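Local coordinates for cellulose biosynthesis protein BcsG (Salmonella typhimurium LT2, PDB 5OLT) that is required for cellulose biosynthesis, the piece here being its zinc-binding extramembrane domain, which belongs to the alkaline phosphatase family, at residues L69-V74 with D89-H94; P83-F88 with K240-L245; T200-E203 with R209-T212; T250-S255 with K297-K302; A308-N313 with K343-L348. All blocks are in the same frame, centred on the assembly; numbering follows the deposited sequence.

Interaction 1: L69-V74 with D89-H94; sequences LSWSDV and DILFKH
W71 holds CG beside its backbone N and opposite the carbonyl carbon (chi1 -78°), which carries the indole out from the first turn of helix 71-76 to strand 90-96. On the strand, L91 has CG trans to its backbone N (chi1 -177°), and this brings its two methyls to the benzo end of the indole. The ring meets the strand by its edge. W71 NE1 gives a weak hydrogen bond to F92 O, 3.3 Å away and bent to 143° at the hydrogen, with that oxygen lying in the indole plane. K93 O is farther from W71 NE1, at 3.8 Å, and stands obliquely to the ring. L91 CD1 sits 4.1 Å from W71 CZ2, near the ring plane, and the K93 chain, bent at chi2, puts CD 4.0 Å from the same CZ2. The helix that presents W71 begins with a capping box: S70, the N-cap, accepts D73 N on OG at 3.1 Å, while D73 OD2 takes S70 N at 2.9 Å, met from above the carboxylate plane. D73 also binds G269 N and L271 N, so the helix start is joined to the chain just after the zinc ligands E266 and H267; a third ligand, C67, comes shortly before L69. Across the way, the strand opens with a classic beta bulge, D89 and I90 both facing V296 of the central sheet.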
# COMPACT_ATOMS: atom_id res chain seq x y z
N LEU A 69 8.16 0.22 -7.22
CA LEU A 69 7.38 1.19 -7.98
C LEU A 69 7.11 2.39 -7.09
O LEU A 69 6.26 2.31 -6.19
CB LEU A 69 6.06 0.54 -8.45
CG LEU A 69 5.13 1.51 -9.21
CD1 LEU A 69 5.79 2.03 -10.46
CD2 LEU A 69 3.84 0.75 -9.55
N SER A 70 7.78 3.50 -7.37
CA SER A 70 7.47 4.80 -6.72
C SER A 70 7.08 5.84 -7.77
O SER A 70 7.28 5.64 -8.97
CB SER A 70 8.69 5.31 -5.95
OG SER A 70 9.72 5.65 -6.88
N TRP A 71 6.56 6.97 -7.31
CA TRP A 71 6.30 8.06 -8.25
C TRP A 71 7.56 8.49 -8.97
O TRP A 71 7.49 8.80 -10.17
CB TRP A 71 5.66 9.26 -7.59
CG TRP A 71 4.18 9.10 -7.31
CD1 TRP A 71 3.55 9.17 -6.07
CD2 TRP A 71 3.11 8.95 -8.27
NE1 TRP A 71 2.19 9.05 -6.20
CE2 TRP A 71 1.88 8.89 -7.54
CE3 TRP A 71 3.07 8.82 -9.67
CZ2 TRP A 71 0.62 8.74 -8.17
CZ3 TRP A 71 1.83 8.61 -10.29
CH2 TRP A 71 0.62 8.58 -9.54
N SER A 72 8.71 8.55 -8.26
CA SER A 72 9.96 8.90 -8.89
C SER A 72 10.29 7.93 -10.04
O SER A 72 10.79 8.34 -11.09
CB SER A 72 11.06 8.88 -7.85
OG SER A 72 12.28 9.23 -8.44
N ASP A 73 10.04 6.64 -9.83
CA ASP A 73 10.30 5.67 -10.88
C ASP A 73 9.38 5.90 -12.08
O ASP A 73 9.84 5.81 -13.22
CB ASP A 73 10.06 4.24 -10.41
CG ASP A 73 10.90 3.81 -9.21
OD1 ASP A 73 12.04 4.31 -9.02
OD2 ASP A 73 10.40 2.89 -8.50
N VAL A 74 8.10 6.20 -11.81
CA VAL A 74 7.14 6.45 -12.91
C VAL A 74 7.62 7.66 -13.73
O VAL A 74 7.62 7.62 -14.98
CB VAL A 74 5.72 6.65 -12.38
CG1 VAL A 74 4.77 6.97 -13.54
CG2 VAL A 74 5.25 5.42 -11.64
N ASP A 89 -10.47 5.42 -9.17
CA ASP A 89 -11.44 6.31 -8.57
C ASP A 89 -10.79 7.26 -7.59
O ASP A 89 -11.21 8.39 -7.47
CB ASP A 89 -12.54 5.54 -7.85
CG ASP A 89 -13.38 4.70 -8.77
OD1 ASP A 89 -13.50 5.03 -9.99
OD2 ASP A 89 -13.98 3.73 -8.25
N ILE A 90 -9.75 6.79 -6.90
CA ILE A 90 -9.05 7.53 -5.86
C ILE A 90 -7.56 7.33 -6.11
O ILE A 90 -7.13 6.17 -6.30
CB ILE A 90 -9.43 7.00 -4.47
CG1 ILE A 90 -10.93 7.13 -4.20
CG2 ILE A 90 -8.58 7.69 -3.39
CD1 ILE A 90 -11.39 6.32 -2.99
N LEU A 91 -6.78 8.39 -6.09
CA LEU A 91 -5.33 8.26 -6.34
C LEU A 91 -4.59 9.08 -5.31
O LEU A 91 -4.81 10.31 -5.20
CB LEU A 91 -5.04 8.72 -7.78
CG LEU A 91 -3.60 8.61 -8.28
CD1 LEU A 91 -3.12 7.16 -8.24
CD2 LEU A 91 -3.53 9.15 -9.71
N PHE A 92 -3.70 8.42 -4.56
CA PHE A 92 -2.89 9.14 -3.58
C PHE A 92 -1.62 9.71 -4.20
O PHE A 92 -0.90 9.00 -4.92
CB PHE A 92 -2.47 8.17 -2.47
CG PHE A 92 -3.60 7.73 -1.57
CD1 PHE A 92 -4.43 6.65 -1.93
CD2 PHE A 92 -3.81 8.34 -0.34
CE1 PHE A 92 -5.46 6.23 -1.10
CE2 PHE A 92 -4.84 7.92 0.51
CZ PHE A 92 -5.68 6.85 0.14
N LYS A 93 -1.33 10.97 -3.89
CA LYS A 93 -0.16 11.68 -4.40
C LYS A 93 0.98 11.79 -3.40
O LYS A 93 2.09 12.04 -3.78
CB LYS A 93 -0.57 13.07 -4.93
CG LYS A 93 -1.56 13.05 -6.10
CD LYS A 93 -0.99 12.25 -7.27
CE LYS A 93 -1.92 12.25 -8.48
NZ LYS A 93 -1.99 13.60 -9.09
N HIS A 94 0.68 11.58 -2.12
CA HIS A 94 1.70 11.64 -1.07
C HIS A 94 1.48 10.48 -0.12
O HIS A 94 1.36 10.67 1.11
CB HIS A 94 1.69 13.02 -0.37
CG HIS A 94 2.14 14.11 -1.28
ND1 HIS A 94 3.46 14.25 -1.64
CD2 HIS A 94 1.45 15.05 -1.96
CE1 HIS A 94 3.58 15.26 -2.48
NE2 HIS A 94 2.37 15.74 -2.72

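Interaction 2: P83-F88 with K240-L245; sequences PLWSHF and KLFDEL
W85 and F242 make the aromatic part of this buried contact, a T-shaped pair in which the edge of the indole is directed at the face of the phenyl ring. The six-membered ring of W85 and the F242 ring have centroids 5.1 Å apart and planes at 70°. Contact is made at the benzo corner, W85 CZ2 lying 3.7 Å from F242 CZ. F242 keeps CG beside its backbone N (chi1 -60°), and from there the ring leans out of the helix toward the short helix 84-87. Apolar packing continues through L84, whose side chain crosses that of F242 at about a right angle. L84 CD2 is 3.8 Å from F242 CD1 and also reaches L245 CD1, while L84 CD1 rests 4.1 Å from L245 CB. F242 and L245, three residues apart, form one ridge of helix 234-255, and L84 sits against both. This joins a weakly bonded helical turn to the long helix covering one side of the central mixed sheet of the alpha/beta domain, with the F242 side chain about 14 Å from the bound zinc. The polar groups look elsewhere: W85 NE1 is bonded to L79 O, which fixes the indole from its pyrrole side, and D243 OD1 takes H82 NE2. H82 also meets the F242 ring edge-to-face, and W85 touches the ring of W71, their planes at about 50°.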
# COMPACT_ATOMS: atom_id res chain seq x y z
N PRO A 83 -2.42 5.38 -19.35
CA PRO A 83 -3.84 5.43 -19.06
C PRO A 83 -4.24 4.82 -17.72
O PRO A 83 -5.27 5.21 -17.19
CB PRO A 83 -4.49 4.63 -20.21
CG PRO A 83 -3.47 4.56 -21.29
CD PRO A 83 -2.12 4.85 -20.71
N LEU A 84 -3.46 3.90 -17.16
CA LEU A 84 -3.82 3.26 -15.88
C LEU A 84 -4.12 4.31 -14.81
O LEU A 84 -5.10 4.18 -14.07
CB LEU A 84 -2.69 2.34 -15.39
CG LEU A 84 -2.93 1.68 -14.00
CD1 LEU A 84 -4.06 0.66 -14.09
CD2 LEU A 84 -1.62 1.06 -13.56
N TRP A 85 -3.31 5.37 -14.73
CA TRP A 85 -3.46 6.32 -13.64
C TRP A 85 -4.80 7.00 -13.68
O TRP A 85 -5.34 7.31 -12.64
CB TRP A 85 -2.33 7.36 -13.58
CG TRP A 85 -0.99 6.70 -13.65
CD1 TRP A 85 -0.05 6.86 -14.64
CD2 TRP A 85 -0.44 5.76 -12.71
NE1 TRP A 85 1.03 6.07 -14.39
CE2 TRP A 85 0.84 5.40 -13.21
CE3 TRP A 85 -0.89 5.19 -11.49
CZ2 TRP A 85 1.65 4.48 -12.55
CZ3 TRP A 85 -0.07 4.29 -10.85
CH2 TRP A 85 1.18 3.94 -11.39
N SER A 86 -5.31 7.22 -14.88
CA SER A 86 -6.57 7.90 -15.04
C SER A 86 -7.77 7.00 -14.76
O SER A 86 -8.90 7.51 -14.69
CB SER A 86 -6.65 8.51 -16.46
OG SER A 86 -6.83 7.49 -17.42
N HIS A 87 -7.55 5.68 -14.60
CA HIS A 87 -8.64 4.76 -14.44
C HIS A 87 -9.07 4.54 -13.00
O HIS A 87 -10.15 4.06 -12.74
CB HIS A 87 -8.34 3.49 -15.23
CG HIS A 87 -8.27 3.74 -16.71
ND1 HIS A 87 -7.64 2.89 -17.59
CD2 HIS A 87 -8.70 4.78 -17.46
CE1 HIS A 87 -7.72 3.36 -18.82
NE2 HIS A 87 -8.34 4.52 -18.77
N PHE A 88 -8.27 5.00 -12.06
CA PHE A 88 -8.65 4.86 -10.64
C PHE A 88 -9.79 5.78 -10.24
O PHE A 88 -10.04 6.79 -10.89
CB PHE A 88 -7.43 5.18 -9.75
CG PHE A 88 -6.36 4.11 -9.80
CD1 PHE A 88 -6.54 2.92 -9.11
CD2 PHE A 88 -5.23 4.31 -10.56
CE1 PHE A 88 -5.56 1.93 -9.17
CE2 PHE A 88 -4.24 3.32 -10.65
CZ PHE A 88 -4.41 2.13 -9.96
N LYS A 240 4.47 -2.96 -19.58
CA LYS A 240 3.82 -4.26 -19.69
C LYS A 240 2.89 -4.49 -18.51
O LYS A 240 1.74 -4.90 -18.69
CB LYS A 240 4.89 -5.36 -19.75
CG LYS A 240 4.35 -6.79 -19.73
CD LYS A 240 5.51 -7.75 -19.94
CE LYS A 240 5.10 -9.22 -19.93
NZ LYS A 240 4.76 -9.73 -21.26
N LEU A 241 3.37 -4.20 -17.30
CA LEU A 241 2.54 -4.37 -16.11
C LEU A 241 1.31 -3.46 -16.15
O LEU A 241 0.19 -3.90 -15.87
CB LEU A 241 3.36 -4.05 -14.84
CG LEU A 241 2.54 -4.07 -13.53
CD1 LEU A 241 1.87 -5.43 -13.26
CD2 LEU A 241 3.44 -3.66 -12.37
N PHE A 242 1.52 -2.19 -16.51
CA PHE A 242 0.40 -1.26 -16.48
C PHE A 242 -0.61 -1.61 -17.56
O PHE A 242 -1.81 -1.49 -17.34
CB PHE A 242 0.89 0.18 -16.64
CG PHE A 242 1.85 0.65 -15.56
CD1 PHE A 242 1.96 0.01 -14.33
CD2 PHE A 242 2.63 1.80 -15.80
CE1 PHE A 242 2.88 0.48 -13.40
CE2 PHE A 242 3.55 2.26 -14.86
CZ PHE A 242 3.65 1.59 -13.65
N ASP A 243 -0.13 -2.06 -18.73
CA ASP A 243 -1.05 -2.53 -19.78
C ASP A 243 -1.83 -3.77 -19.33
O ASP A 243 -3.05 -3.87 -19.61
CB ASP A 243 -0.26 -2.84 -21.05
CG ASP A 243 0.14 -1.56 -21.83
OD1 ASP A 243 -0.44 -0.47 -21.57
OD2 ASP A 243 1.04 -1.69 -22.70
N GLU A 244 -1.18 -4.67 -18.58
CA GLU A 244 -1.89 -5.85 -18.10
C GLU A 244 -2.90 -5.49 -17.02
O GLU A 244 -4.00 -6.03 -17.03
CB GLU A 244 -0.93 -6.92 -17.63
CG GLU A 244 -0.21 -7.56 -18.81
CD GLU A 244 0.51 -8.84 -18.46
OE1 GLU A 244 0.72 -9.17 -17.27
OE2 GLU A 244 0.90 -9.55 -19.44
N LEU A 245 -2.54 -4.58 -16.11
CA LEU A 245 -3.51 -4.16 -15.09
C LEU A 245 -4.70 -3.47 -15.74
O LEU A 245 -5.84 -3.73 -15.36
CB LEU A 245 -2.84 -3.25 -14.06
CG LEU A 245 -1.80 -3.93 -13.17
CD1 LEU A 245 -1.14 -2.86 -12.30
CD2 LEU A 245 -2.43 -5.03 -12.32

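Interaction 3: T200-E203 with R209-T212; sequences TGEE and RSAT
E202, in the last turn of helix 191-203, brings its carboxylate against S210 of strand 210-216, so this contact closes the short helix-to-strand connection that leads into the central mixed sheet of the alpha/beta domain. The tight part is small: the carboxylate against the end of the serine. S210 OG lies over the flat face of the carboxylate rather than in its plane, 3.3 Å from E202 OE1 and 3.4 Å from E202 OE2. Approached from above, neither oxygen is hydrogen-bonded to the hydroxyl, whose bond is made instead with D60 OD1 on the neighbouring strand 60-66. The serine has OG between its backbone N and carbonyl carbon (chi1 71°), and E202, bent at chi2, folds its carboxylate over to meet it. Since E202 also touches D60 and H144, two acidic side chains are close to one buried hydroxyl, and their ionisation may be coupled. Beyond S210 the packing is looser. The alternating strand turns A211 away toward helix 132-138 and R209 toward L52 and A56, while T212 faces the helix again without closing on it: its OG1 stays 4.2 Å from E202 OE2 and is bonded to W198 NE1.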
# COMPACT_ATOMS: atom_id res chain seq x y z
N THR A 200 -11.68 -16.15 -12.49
CA THR A 200 -12.47 -17.38 -12.72
C THR A 200 -12.83 -18.02 -11.36
O THR A 200 -13.99 -18.42 -11.13
CB THR A 200 -11.70 -18.44 -13.54
OG1 THR A 200 -10.64 -18.98 -12.74
CG2 THR A 200 -11.13 -17.85 -14.86
N GLY A 201 -11.85 -18.09 -10.45
CA GLY A 201 -12.07 -18.71 -9.11
C GLY A 201 -13.17 -18.02 -8.33
O GLY A 201 -14.01 -18.70 -7.69
N GLU A 202 -13.20 -16.68 -8.39
CA GLU A 202 -14.16 -15.85 -7.62
C GLU A 202 -15.55 -15.98 -8.20
O GLU A 202 -16.63 -16.02 -7.50
CB GLU A 202 -13.74 -14.37 -7.57
CG GLU A 202 -12.57 -14.03 -6.62
CD GLU A 202 -12.55 -14.77 -5.26
OE1 GLU A 202 -13.60 -15.22 -4.71
OE2 GLU A 202 -11.43 -14.91 -4.70
N GLU A 203 -15.53 -16.04 -9.52
CA GLU A 203 -16.73 -16.21 -10.29
C GLU A 203 -17.33 -17.59 -9.96
O GLU A 203 -18.55 -17.72 -9.95
CB GLU A 203 -16.46 -16.00 -11.79
CG GLU A 203 -16.35 -14.55 -12.26
CD GLU A 203 -15.78 -14.40 -13.68
OE1 GLU A 203 -15.08 -15.31 -14.16
OE2 GLU A 203 -16.03 -13.35 -14.32
N ARG A 209 -18.01 -13.28 -0.36
CA ARG A 209 -17.10 -12.19 -0.07
C ARG A 209 -15.73 -12.72 0.22
O ARG A 209 -15.55 -13.75 0.86
CB ARG A 209 -17.60 -11.19 0.98
CG ARG A 209 -17.96 -11.76 2.29
CD ARG A 209 -18.48 -10.74 3.28
NE ARG A 209 -19.66 -9.88 3.05
CZ ARG A 209 -20.94 -10.26 3.13
NH1 ARG A 209 -21.24 -11.54 3.30
NH2 ARG A 209 -21.91 -9.37 3.00
N SER A 210 -14.75 -12.02 -0.32
CA SER A 210 -13.37 -12.50 -0.23
C SER A 210 -12.42 -11.33 -0.20
O SER A 210 -12.75 -10.25 -0.64
CB SER A 210 -13.00 -13.42 -1.39
OG SER A 210 -12.89 -12.71 -2.61
N ALA A 211 -11.22 -11.59 0.30
CA ALA A 211 -10.17 -10.57 0.40
C ALA A 211 -8.89 -11.25 0.02
O ALA A 211 -8.50 -12.24 0.62
CB ALA A 211 -10.09 -10.00 1.81
N THR A 212 -8.22 -10.72 -1.00
CA THR A 212 -7.03 -11.31 -1.57
C THR A 212 -5.86 -10.34 -1.46
O THR A 212 -5.98 -9.17 -1.82
CB THR A 212 -7.27 -11.65 -3.06
OG1 THR A 212 -8.32 -12.59 -3.13
CG2 THR A 212 -6.05 -12.25 -3.71

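Interaction 4: T250-S255 with K297-K302; sequences TELEKS and KFFGMK
This is a helix-on-sheet contact, largely apolar, in which L252 and E253 near the C-terminal end of helix 234-255 cover F299 at the end of strand 291-299. The two short segments have axes 9.2 Å apart at closest approach, running at 34° to each other. L252 comes over the ring: its CD1 stands 3.7 Å from the F299 centroid and only 16° off the ring normal, a CH-pi contact. L252 CB lies on the same side of the ring plane, nearer its CD2-CE2 bond, 3.7 Å from F299 CD2. E253 arrives from a different direction, its CG lying in the plane of the phenyl ring at the edge, 3.8 Å from F299 CD2. Helix and strand belong to the alpha/beta layering of the domain: the helix runs directly into strand 259-265, which pairs antiparallel with 291-299, and V261 of that strand touches both L252 and F299. S255 OG gives a 2.7 Å hydrogen bond to L252 O and is also bonded to R257 N. F249, one turn back along the helix, meets the F299 ring edge-to-face. On the outer side of the contact, E253 OE2 and K297 NZ form a long salt bridge of 3.9 Å, doubtful because both side chains have a second conformer; the ammonium group is bonded instead to H87 O.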
# COMPACT_ATOMS: atom_id res chain seq x y z
N THR A 250 -10.47 -3.76 -17.39
CA THR A 250 -11.53 -3.94 -18.43
C THR A 250 -12.29 -5.26 -18.28
O THR A 250 -13.55 -5.29 -18.37
CB THR A 250 -10.94 -3.75 -19.84
OG1 THR A 250 -10.37 -2.43 -19.90
CG2 THR A 250 -11.99 -3.88 -20.90
N GLU A 251 -11.57 -6.35 -18.05
CA GLU A 251 -12.18 -7.65 -17.76
C GLU A 251 -13.07 -7.58 -16.53
O GLU A 251 -14.18 -8.16 -16.53
CB GLU A 251 -11.14 -8.78 -17.58
CG GLU A 251 -10.45 -9.21 -18.86
CD GLU A 251 -11.46 -9.52 -19.96
OE1 GLU A 251 -12.22 -10.51 -19.81
OE2 GLU A 251 -11.50 -8.75 -20.97
N LEU A 252 -12.63 -6.85 -15.51
CA LEU A 252 -13.41 -6.75 -14.28
C LEU A 252 -14.69 -5.99 -14.52
O LEU A 252 -15.76 -6.41 -14.03
CB LEU A 252 -12.65 -6.05 -13.15
CG LEU A 252 -11.76 -6.88 -12.25
CD1 LEU A 252 -11.35 -5.94 -11.14
CD2 LEU A 252 -12.44 -8.10 -11.68
N GLU A 253 -14.60 -4.88 -15.27
CA GLU A 253 -15.80 -4.11 -15.65
C GLU A 253 -16.78 -5.04 -16.38
O GLU A 253 -17.98 -5.07 -16.06
CB GLU A 253 -15.42 -2.92 -16.55
CG GLU A 253 -14.89 -1.70 -15.82
CD GLU A 253 -14.12 -0.69 -16.71
OE1 GLU A 253 -13.99 -0.88 -17.95
OE2 GLU A 253 -13.64 0.31 -16.13
N LYS A 254 -16.29 -5.82 -17.34
CA LYS A 254 -17.17 -6.72 -18.13
C LYS A 254 -17.85 -7.78 -17.25
O LYS A 254 -18.97 -8.21 -17.54
CB LYS A 254 -16.41 -7.43 -19.24
CG LYS A 254 -15.97 -6.59 -20.42
CD LYS A 254 -15.11 -7.47 -21.32
CE LYS A 254 -14.62 -6.74 -22.56
NZ LYS A 254 -13.59 -7.58 -23.23
N SER A 255 -17.19 -8.19 -16.17
CA SER A 255 -17.68 -9.28 -15.34
C SER A 255 -18.92 -8.87 -14.56
O SER A 255 -19.68 -9.74 -14.12
CB SER A 255 -16.59 -9.73 -14.35
OG SER A 255 -16.54 -8.84 -13.24
N LYS A 297 -9.89 1.55 -6.93
CA LYS A 297 -10.94 1.55 -7.96
C LYS A 297 -12.04 0.61 -7.51
O LYS A 297 -11.78 -0.50 -7.06
CB LYS A 297 -10.39 1.06 -9.31
CG LYS A 297 -11.33 1.27 -10.50
CD LYS A 297 -10.60 1.04 -11.82
CE LYS A 297 -11.57 1.10 -13.00
NZ LYS A 297 -12.28 2.39 -13.15
N PHE A 298 -13.28 1.06 -7.65
CA PHE A 298 -14.45 0.20 -7.38
C PHE A 298 -15.11 -0.25 -8.68
O PHE A 298 -15.25 0.55 -9.63
CB PHE A 298 -15.48 0.95 -6.54
CG PHE A 298 -14.98 1.36 -5.17
CD1 PHE A 298 -15.13 0.50 -4.07
CD2 PHE A 298 -14.39 2.62 -4.97
CE1 PHE A 298 -14.68 0.89 -2.80
CE2 PHE A 298 -13.93 3.00 -3.73
CZ PHE A 298 -14.10 2.14 -2.63
N PHE A 299 -15.45 -1.52 -8.74
CA PHE A 299 -16.09 -2.12 -9.91
C PHE A 299 -17.45 -2.63 -9.47
O PHE A 299 -17.63 -3.06 -8.31
CB PHE A 299 -15.28 -3.30 -10.43
CG PHE A 299 -13.93 -2.90 -10.97
CD1 PHE A 299 -12.83 -2.76 -10.11
CD2 PHE A 299 -13.78 -2.65 -12.31
CE1 PHE A 299 -11.59 -2.40 -10.60
CE2 PHE A 299 -12.52 -2.26 -12.80
CZ PHE A 299 -11.45 -2.16 -11.94
N GLY A 300 -18.41 -2.55 -10.40
CA GLY A 300 -19.73 -3.12 -10.18
C GLY A 300 -20.65 -2.24 -9.37
O GLY A 300 -21.68 -2.73 -8.87
N MET A 301 -20.32 -0.96 -9.22
CA MET A 301 -21.19 -0.03 -8.48
C MET A 301 -22.41 0.37 -9.31
O MET A 301 -22.31 0.56 -10.53
CB MET A 301 -20.47 1.24 -8.07
CG MET A 301 -19.34 1.00 -7.06
SD MET A 301 -18.52 2.55 -6.65
CE MET A 301 -19.78 3.47 -5.75
N LYS A 302 -23.53 0.55 -8.64
CA LYS A 302 -24.75 0.99 -9.32
C LYS A 302 -24.50 2.40 -9.86
O LYS A 302 -25.01 2.78 -10.94
CB LYS A 302 -25.93 1.00 -8.33
CG LYS A 302 -27.25 1.46 -8.97
CD LYS A 302 -28.44 1.37 -8.04
CE LYS A 302 -29.69 1.75 -8.83
NZ LYS A 302 -30.24 0.56 -9.54

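Interaction 5: A308-N313 with K343-L348; sequences APIDIN and KLTSNL
I312 and T345 mark the closest approach of the two backbones, their CA atoms 7.7 Å apart where the short strand 310-312 passes the end of helix 341-345. I310 and I312, alternate residues of the strand, both direct their side chains at T345. I310 meets it tip to tip, with CG2 3.8 Å from T345 OG1 and CD1 3.9 Å from T345 CG2. With OG1 between its backbone N and carbonyl carbon (chi1 58°), the threonine turns OG1 and CG2 to I310, and OG1 also bonds to W341 O, one turn back in the helix. I312 comes in obliquely, its bent chain placing CD1 4.0 Å from T345 CB. Strand 310-312 is an outermost strand of the central mixed sheet, parallel to 90-96, and the helix end together with the chain after it covers one face of this border. After the helix, L348 sets CD1 4.1 Å from I312 CD1. L348 also touches L324 of helix 318-328, and from the same helix R327 NH1 binds L344 O and S346 O, holding the turn by its carbonyls. The side chain of I310 is about 4 Å from a bound citric acid, most likely a crystallisation additive.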
# COMPACT_ATOMS: atom_id res chain seq x y z
N ALA A 308 -11.99 11.96 -13.87
CA ALA A 308 -10.66 11.72 -13.41
C ALA A 308 -10.67 11.28 -11.96
O ALA A 308 -11.59 11.59 -11.21
CB ALA A 308 -9.81 12.99 -13.57
N PRO A 309 -9.63 10.55 -11.55
CA PRO A 309 -9.59 10.11 -10.16
C PRO A 309 -9.64 11.28 -9.18
O PRO A 309 -9.19 12.38 -9.49
CB PRO A 309 -8.19 9.47 -10.03
CG PRO A 309 -7.78 9.18 -11.44
CD PRO A 309 -8.44 10.15 -12.32
N ILE A 310 -10.18 11.01 -8.00
CA ILE A 310 -10.09 11.97 -6.90
C ILE A 310 -8.67 11.89 -6.32
O ILE A 310 -8.27 10.82 -5.84
CB ILE A 310 -11.14 11.63 -5.83
CG1 ILE A 310 -12.56 11.74 -6.43
CG2 ILE A 310 -10.97 12.53 -4.63
CD1 ILE A 310 -13.58 11.03 -5.55
N ASP A 311 -7.93 12.98 -6.37
CA ASP A 311 -6.59 12.99 -5.79
C ASP A 311 -6.66 13.18 -4.30
O ASP A 311 -7.39 14.03 -3.79
CB ASP A 311 -5.75 14.12 -6.36
CG ASP A 311 -5.36 13.90 -7.79
OD1 ASP A 311 -5.38 12.74 -8.29
OD2 ASP A 311 -5.05 14.93 -8.44
N ILE A 312 -5.88 12.38 -3.58
CA ILE A 312 -5.72 12.56 -2.14
C ILE A 312 -4.33 13.16 -2.01
O ILE A 312 -3.30 12.48 -2.26
CB ILE A 312 -5.80 11.23 -1.34
CG1 ILE A 312 -7.09 10.46 -1.62
CG2 ILE A 312 -5.63 11.48 0.16
CD1 ILE A 312 -8.38 11.21 -1.33
N ASN A 313 -4.26 14.42 -1.62
CA ASN A 313 -2.98 15.13 -1.57
C ASN A 313 -2.30 15.15 -0.21
O ASN A 313 -1.09 15.37 -0.14
CB ASN A 313 -3.16 16.56 -2.07
CG ASN A 313 -3.65 16.62 -3.51
OD1 ASN A 313 -4.67 17.25 -3.82
ND2 ASN A 313 -2.93 15.99 -4.37
N LYS A 343 -17.64 12.80 0.70
CA LYS A 343 -17.65 12.26 2.05
C LYS A 343 -16.79 10.99 2.12
O LYS A 343 -16.00 10.84 3.06
CB LYS A 343 -19.08 11.95 2.49
CG LYS A 343 -19.21 11.48 3.92
CD LYS A 343 -20.67 11.28 4.24
CE LYS A 343 -20.87 10.92 5.69
NZ LYS A 343 -22.32 10.64 5.90
N LEU A 344 -16.91 10.13 1.11
CA LEU A 344 -16.15 8.87 1.10
C LEU A 344 -14.64 9.11 1.11
O LEU A 344 -13.91 8.30 1.68
CB LEU A 344 -16.54 8.03 -0.12
CG LEU A 344 -15.83 6.67 -0.29
CD1 LEU A 344 -16.11 5.75 0.90
CD2 LEU A 344 -16.33 6.03 -1.57
N THR A 345 -14.19 10.19 0.48
CA THR A 345 -12.75 10.45 0.34
C THR A 345 -12.25 11.56 1.28
O THR A 345 -11.07 11.93 1.20
CB THR A 345 -12.37 10.80 -1.11
OG1 THR A 345 -13.12 11.96 -1.57
CG2 THR A 345 -12.64 9.63 -2.05
N SER A 346 -13.11 12.07 2.16
CA SER A 346 -12.74 13.15 3.08
C SER A 346 -12.49 12.60 4.50
O SER A 346 -12.97 11.51 4.87
CB SER A 346 -13.81 14.28 3.11
OG SER A 346 -13.81 14.96 1.85
N ASN A 347 -11.71 13.36 5.28
CA ASN A 347 -11.39 13.00 6.66
C ASN A 347 -10.71 11.64 6.79
O ASN A 347 -10.88 10.94 7.76
CB ASN A 347 -12.63 13.06 7.55
CG ASN A 347 -13.41 14.33 7.33
OD1 ASN A 347 -14.44 14.33 6.65
ND2 ASN A 347 -12.86 15.43 7.82
N LEU A 348 -9.93 11.29 5.78
CA LEU A 348 -9.13 10.07 5.88
C LEU A 348 -7.96 10.34 6.82
O LEU A 348 -7.48 11.48 6.92
CB LEU A 348 -8.62 9.64 4.49
CG LEU A 348 -9.66 9.15 3.49
CD1 LEU A 348 -9.05 9.01 2.09
CD2 LEU A 348 -10.32 7.86 3.93

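In the fold
From the N terminus, interaction 1 closes a short loop that ties helix 71-76 to strand 90-96. Interaction 2 starts within that loop, from helix 84-87, and crosses it to reach helix 234-255, closing a far longer excursion. Interaction 3, a short connection from helix 191-203 into strand 210-216, is nested inside that excursion. Interactions 4 and 5 follow in series: 4 returns from the end of helix 234-255 to strand 291-299, and 5 joins edge strand 310-312 to helix 341-345. Interactions 1, 3, 4 and 5 all reach the same central sheet. Strand 90-96 lies between those of 4 and 5, with L91 O to I312 N 2.8 Å.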